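Local coordinates for protein BCL2-like 10 (Danio rerio, PDB 6FBX) that belongs to the pro-survival Bcl-2 family, binds the BH3 region of the pro-apoptotic protein Bad, and may have channel activity, at residues Leu14-Asp19 with Ser93-Thr98; Ile21-Gly26 with Leu42-Glu47. One frame throughout, in Å; residues are numbered along the deposited sequence.

Contact 1. Residues Leu14-Asp19 with Ser93-Thr98; sequences LLLAED and SIFTFT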
loop_
_atom_site.group_PDB
_atom_site.type_symbol
_atom_site.label_atom_id
_atom_site.label_comp_id
_atom_site.label_asym_id
_atom_site.label_seq_id
_atom_site.Cartn_x
_atom_site.Cartn_y
_atom_site.Cartn_z
ATOM N N LEU A 14 -9.829 -1.611 -3.475
ATOM C CA LEU A 14 -9.743 -0.419 -4.311
ATOM C C LEU A 14 -10.312 0.793 -3.588
ATOM O O LEU A 14 -9.698 1.866 -3.570
ATOM C CB LEU A 14 -10.477 -0.656 -5.633
ATOM C CG LEU A 14 -10.431 0.483 -6.655
ATOM C CD1 LEU A 14 -9.002 0.766 -7.103
ATOM C CD2 LEU A 14 -11.311 0.160 -7.844
ATOM N N LEU A 15 -11.496 0.643 -2.987
ATOM C CA LEU A 15 -12.080 1.740 -2.222
ATOM C C LEU A 15 -11.136 2.200 -1.120
ATOM O O LEU A 15 -10.968 3.405 -0.893
ATOM C CB LEU A 15 -13.422 1.311 -1.627
ATOM C CG LEU A 15 -14.547 1.007 -2.621
ATOM C CD1 LEU A 15 -15.721 0.341 -1.917
ATOM C CD2 LEU A 15 -15.003 2.274 -3.326
ATOM N N LEU A 16 -10.508 1.252 -0.426
ATOM C CA LEU A 16 -9.597 1.595 0.659
ATOM C C LEU A 16 -8.364 2.317 0.129
ATOM O O LEU A 16 -7.951 3.350 0.671
ATOM C CB LEU A 16 -9.199 0.327 1.413
ATOM C CG LEU A 16 -8.544 0.517 2.778
ATOM C CD1 LEU A 16 -9.537 1.106 3.767
ATOM C CD2 LEU A 16 -8.001 -0.812 3.284
ATOM N N ALA A 17 -7.766 1.786 -0.937
ATOM C CA ALA A 17 -6.594 2.424 -1.528
ATOM C C ALA A 17 -6.934 3.799 -2.085
ATOM O O ALA A 17 -6.167 4.754 -1.914
ATOM C CB ALA A 17 -6.016 1.533 -2.628
ATOM N N GLU A 18 -8.078 3.924 -2.762
ATOM C CA GLU A 18 -8.466 5.224 -3.296
ATOM C C GLU A 18 -8.640 6.245 -2.180
ATOM O O GLU A 18 -8.246 7.408 -2.325
ATOM C CB GLU A 18 -9.752 5.098 -4.112
ATOM C CG GLU A 18 -9.552 4.473 -5.478
ATOM C CD GLU A 18 -10.794 4.564 -6.342
ATOM O OE1 GLU A 18 -11.896 4.255 -5.842
ATOM O OE2 GLU A 18 -10.667 4.959 -7.517
ATOM N N ASP A 19 -9.224 5.830 -1.054
ATOM C CA ASP A 19 -9.424 6.763 0.049
ATOM C C ASP A 19 -8.094 7.220 0.630
ATOM O O ASP A 19 -7.887 8.417 0.867
ATOM C CB ASP A 19 -10.280 6.133 1.145
ATOM C CG ASP A 19 -10.386 7.022 2.366
ATOM O OD1 ASP A 19 -11.167 7.995 2.326
ATOM O OD2 ASP A 19 -9.664 6.766 3.352
ATOM N N SER A 93 2.682 -0.969 5.035
ATOM C CA SER A 93 3.809 -0.331 4.361
ATOM C C SER A 93 3.531 -0.127 2.880
ATOM O O SER A 93 3.978 0.869 2.301
ATOM C CB SER A 93 5.085 -1.151 4.557
ATOM O OG SER A 93 5.152 -2.253 3.672
ATOM N N ILE A 94 2.795 -1.049 2.251
ATOM C CA ILE A 94 2.431 -0.874 0.846
ATOM C C ILE A 94 1.571 0.374 0.684
ATOM O O ILE A 94 1.795 1.194 -0.216
ATOM C CB ILE A 94 1.719 -2.133 0.313
ATOM C CG1 ILE A 94 2.718 -3.290 0.215
ATOM C CG2 ILE A 94 1.061 -1.848 -1.041
ATOM C CD1 ILE A 94 2.110 -4.631 -0.178
ATOM N N PHE A 95 0.579 0.543 1.569
ATOM C CA PHE A 95 -0.263 1.735 1.527
ATOM C C PHE A 95 0.547 2.992 1.822
ATOM O O PHE A 95 0.407 4.003 1.125
ATOM C CB PHE A 95 -1.426 1.595 2.518
ATOM C CG PHE A 95 -2.596 0.825 1.974
ATOM C CD1 PHE A 95 -3.791 1.465 1.689
ATOM C CD2 PHE A 95 -2.501 -0.533 1.739
ATOM C CE1 PHE A 95 -4.868 0.766 1.187
ATOM C CE2 PHE A 95 -3.580 -1.242 1.235
ATOM C CZ PHE A 95 -4.762 -0.591 0.958
ATOM N N THR A 96 1.405 2.949 2.847
ATOM C CA THR A 96 2.227 4.111 3.172
ATOM C C THR A 96 3.085 4.517 1.984
ATOM O O THR A 96 3.123 5.689 1.596
ATOM C CB THR A 96 3.118 3.815 4.378
ATOM O OG1 THR A 96 2.312 3.403 5.489
ATOM C CG2 THR A 96 3.923 5.051 4.762
ATOM N N PHE A 97 3.794 3.550 1.400
ATOM C CA PHE A 97 4.672 3.846 0.276
ATOM C C PHE A 97 3.889 4.413 -0.900
ATOM O O PHE A 97 4.320 5.384 -1.532
ATOM C CB PHE A 97 5.423 2.580 -0.133
ATOM C CG PHE A 97 6.380 2.785 -1.264
ATOM C CD1 PHE A 97 7.374 3.738 -1.178
ATOM C CD2 PHE A 97 6.299 2.009 -2.407
ATOM C CE1 PHE A 97 8.261 3.931 -2.218
ATOM C CE2 PHE A 97 7.186 2.196 -3.452
ATOM C CZ PHE A 97 8.168 3.155 -3.354
ATOM N N THR A 98 2.732 3.826 -1.207
ATOM C CA THR A 98 1.956 4.291 -2.353
ATOM C C THR A 98 1.392 5.685 -2.105
ATOM O O THR A 98 1.290 6.495 -3.032
ATOM C CB THR A 98 0.838 3.297 -2.662
ATOM O OG1 THR A 98 1.409 2.006 -2.906
ATOM C CG2 THR A 98 0.053 3.730 -3.889
#
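Phe95 reaches across from helix 88-107 and presses its ring against the backbone of helix 2-24 at Leu16 and Ala17. The closest approach is Phe95 CE1 to Ala17 CA, 3.6 Å. The same ring atom lies 3.7 Å from Ala17 N. The carbonyl carbon Leu16 C meets the ring at its edge, near the ring plane. Such closeness to main-chain atoms is probably helped by the small side chain of Ala17, whose CB is 4.1 Å from Phe95 CE1. Leu16 supplies a branched neighbour. Its CG stands opposite the backbone N (chi1 -165°), which swings the isopropyl end round to the ring, and Leu16 CD2 lies 4.0 Å from Phe95 CZ. The two side chains cross at about a right angle.

The tight part is therefore one ring against one turn of helix. It is buried, apolar side chains and main-chain atoms meet there, and no polar side chain takes part. The far side of helix 2-24 differs. There Leu15 is exposed, and Glu18, partly exposed, pairs with Arg116 in a salt bridge. On the other helix, Thr98 turns its hydroxyl back on its own backbone: OG1 donates to Ile94 O at 2.8 Å. Thr98 N donates to that oxygen too, from the opposite face of the carbonyl plane.

Helix 88-107 is the buried central helix of the Bcl-2 bundle. Ile94 and Thr98 rest on helix 69-80, Phe97 on helix 51-65 and Thr96 on helices 34-49 and 51-65, while helix 112-129 touches both Leu14 and Thr98.

Contact 2. Residues Ile21-Gly26 with Leu42-Glu47; sequences ISFCSG and LAKEME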
loop_
_atom_site.group_PDB
_atom_site.type_symbol
_atom_site.label_atom_id
_atom_site.label_comp_id
_atom_site.label_asym_id
_atom_site.label_seq_id
_atom_site.Cartn_x
_atom_site.Cartn_y
_atom_site.Cartn_z
ATOM N N ILE A 21 -5.104 7.239 -0.745
ATOM C CA ILE A 21 -4.389 8.065 -1.713
ATOM C C ILE A 21 -4.985 9.468 -1.767
ATOM O O ILE A 21 -4.254 10.468 -1.798
ATOM C CB ILE A 21 -4.395 7.370 -3.088
ATOM C CG1 ILE A 21 -3.423 6.188 -3.058
ATOM C CG2 ILE A 21 -4.018 8.340 -4.199
ATOM C CD1 ILE A 21 -3.548 5.247 -4.237
ATOM N N SER A 22 -6.317 9.573 -1.778
ATOM C CA SER A 22 -6.950 10.889 -1.740
ATOM C C SER A 22 -6.586 11.628 -0.459
ATOM O O SER A 22 -6.298 12.830 -0.479
ATOM C CB SER A 22 -8.468 10.750 -1.857
ATOM O OG SER A 22 -8.838 10.088 -3.054
ATOM N N PHE A 23 -6.601 10.915 0.668
ATOM C CA PHE A 23 -6.219 11.498 1.950
ATOM C C PHE A 23 -4.809 12.075 1.894
ATOM O O PHE A 23 -4.536 13.140 2.464
ATOM C CB PHE A 23 -6.345 10.417 3.023
ATOM C CG PHE A 23 -5.986 10.859 4.409
ATOM C CD1 PHE A 23 -6.763 11.779 5.091
ATOM C CD2 PHE A 23 -4.894 10.305 5.054
ATOM C CE1 PHE A 23 -6.434 12.164 6.380
ATOM C CE2 PHE A 23 -4.562 10.682 6.339
ATOM C CZ PHE A 23 -5.334 11.611 7.004
ATOM N N CYS A 24 -3.903 11.397 1.190
ATOM C CA CYS A 24 -2.539 11.876 1.007
ATOM C C CYS A 24 -2.424 12.971 -0.045
ATOM O O CYS A 24 -1.350 13.571 -0.171
ATOM C CB CYS A 24 -1.629 10.709 0.618
ATOM S SG CYS A 24 -1.429 9.493 1.925
ATOM N N SER A 25 -3.488 13.245 -0.799
ATOM C CA SER A 25 -3.456 14.221 -1.879
ATOM C C SER A 25 -4.109 15.544 -1.490
ATOM O O SER A 25 -4.535 16.302 -2.367
ATOM C CB SER A 25 -4.132 13.644 -3.124
ATOM O OG SER A 25 -3.513 12.427 -3.513
ATOM N N GLY A 26 -4.197 15.835 -0.193
ATOM C CA GLY A 26 -4.720 17.099 0.276
ATOM C C GLY A 26 -6.225 17.164 0.427
ATOM O O GLY A 26 -6.739 18.194 0.880
ATOM N N LEU A 42 -3.020 4.191 10.666
ATOM C CA LEU A 42 -1.866 3.301 10.741
ATOM C C LEU A 42 -0.827 3.632 9.680
ATOM O O LEU A 42 0.374 3.660 9.973
ATOM C CB LEU A 42 -2.327 1.850 10.602
ATOM C CG LEU A 42 -3.112 1.338 11.810
ATOM C CD1 LEU A 42 -3.857 0.052 11.471
ATOM C CD2 LEU A 42 -2.176 1.114 12.983
ATOM N N ALA A 43 -1.263 3.876 8.443
ATOM C CA ALA A 43 -0.314 4.178 7.378
ATOM C C ALA A 43 0.378 5.514 7.605
ATOM O O ALA A 43 1.554 5.665 7.257
ATOM C CB ALA A 43 -1.020 4.161 6.023
ATOM N N LYS A 44 -0.324 6.493 8.190
ATOM C CA LYS A 44 0.328 7.756 8.520
ATOM C C LYS A 44 1.243 7.612 9.725
ATOM O O LYS A 44 2.266 8.300 9.811
ATOM C CB LYS A 44 -0.714 8.843 8.773
ATOM C CG LYS A 44 -1.303 9.438 7.511
ATOM C CD LYS A 44 -0.255 10.220 6.735
ATOM C CE LYS A 44 -0.821 10.800 5.460
ATOM N NZ LYS A 44 0.235 11.480 4.668
ATOM N N GLU A 45 0.887 6.737 10.667
ATOM C CA GLU A 45 1.797 6.425 11.761
ATOM C C GLU A 45 3.105 5.859 11.224
ATOM O O GLU A 45 4.193 6.294 11.619
ATOM C CB GLU A 45 1.134 5.447 12.731
ATOM C CG GLU A 45 1.980 5.117 13.948
ATOM C CD GLU A 45 1.309 4.118 14.871
ATOM O OE1 GLU A 45 0.206 3.640 14.529
ATOM O OE2 GLU A 45 1.884 3.810 15.936
ATOM N N MET A 46 3.022 4.896 10.301
ATOM C CA MET A 46 4.246 4.327 9.750
ATOM C C MET A 46 5.036 5.374 8.978
ATOM O O MET A 46 6.269 5.405 9.052
ATOM C CB MET A 46 3.938 3.127 8.858
ATOM C CG MET A 46 5.192 2.307 8.551
ATOM S SD MET A 46 4.930 0.965 7.389
ATOM C CE MET A 46 4.130 -0.255 8.422
ATOM N N GLU A 47 4.350 6.257 8.245
ATOM C CA GLU A 47 5.071 7.314 7.541
ATOM C C GLU A 47 5.786 8.228 8.525
ATOM O O GLU A 47 6.967 8.548 8.349
ATOM C CB GLU A 47 4.137 8.144 6.659
ATOM C CG GLU A 47 4.932 9.067 5.737
ATOM C CD GLU A 47 4.074 9.990 4.901
ATOM O OE1 GLU A 47 2.857 9.743 4.776
ATOM O OE2 GLU A 47 4.633 10.967 4.355
HETATM O O HOH W 1 -2.408 13.582 4.406
HETATM O O HOH W 2 0.558 13.011 2.410
#
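Lys44 crosses from helix 34-49 to the C-terminal part of helix 2-24, running past Phe23 and Cys24. Its first torsion (chi1 -79°) keeps CG beside the backbone N and sets it at the rim of the Phe23 ring: Lys44 CG is 3.7 Å from Phe23 CE2, in the ring plane. The meeting is thus at an edge and does not place the lysine over the aromatic face. The trans first torsion of Phe23 turns that edge to the lysine. The lysine chain then bends at chi2 (-67°) and is extended beyond, which directs CD, CE and NZ onward. Lys44 CE passes 3.8 Å from Cys24 SG.

In Bcl-2 proteins the helix corresponding to 34-49 carries the BH3 region and forms part of the groove that receives BH3 peptides. Here Leu42 and Met46 each pack on an aromatic side chain of the bound peptide, while Lys44 points toward helix 2-24.

The ammonium group is held from several directions. Glu47, one turn on and with an extended chain, forms a salt bridge to it, with Lys44 NZ 3.1 Å from Glu47 OE1. The nitrogen comes to the syn side of the carboxylate, 26° out of its plane. One water accepts from Lys44 NZ at 2.7 Å and donates to Cys24 O at 3.3 Å. A second donates to Phe23 O at 2.9 Å and takes a weak bond from Lys44 NZ. Through water the lysine charge therefore reaches the carbonyls of Phe23 and Cys24, near the C-terminal part of helix 2-24, where the helix dipole would probably be favourable to it. Cys24 O also accepts from Ser103 OG, and Ser25 OG turns back to donate to Ile21 O at 2.7 Å, from above the carbonyl plane.

How the contacts relate
Helix 2-24 takes part in both contacts. Its residues 14-19 come first in the chain and pair with 93-98 in contact 1, closing a long loop. Residues 21-26 follow and meet 42-47 in contact 2, closing a short loop that lies wholly inside the first. The two are nested and do not cross. Contact 1 lies near the centre of the chain. The centre of contact 2 is about 10 Å from the centre of the chain, at the surface. The centres of the two contacts are about 8 Å apart. The partner helices 34-49 and 88-107 also touch each other: Thr96 OG1 probably bonds to Ala43 O, and Met46 SD packs on Ser93 CA. Three helices are thus joined pairwise.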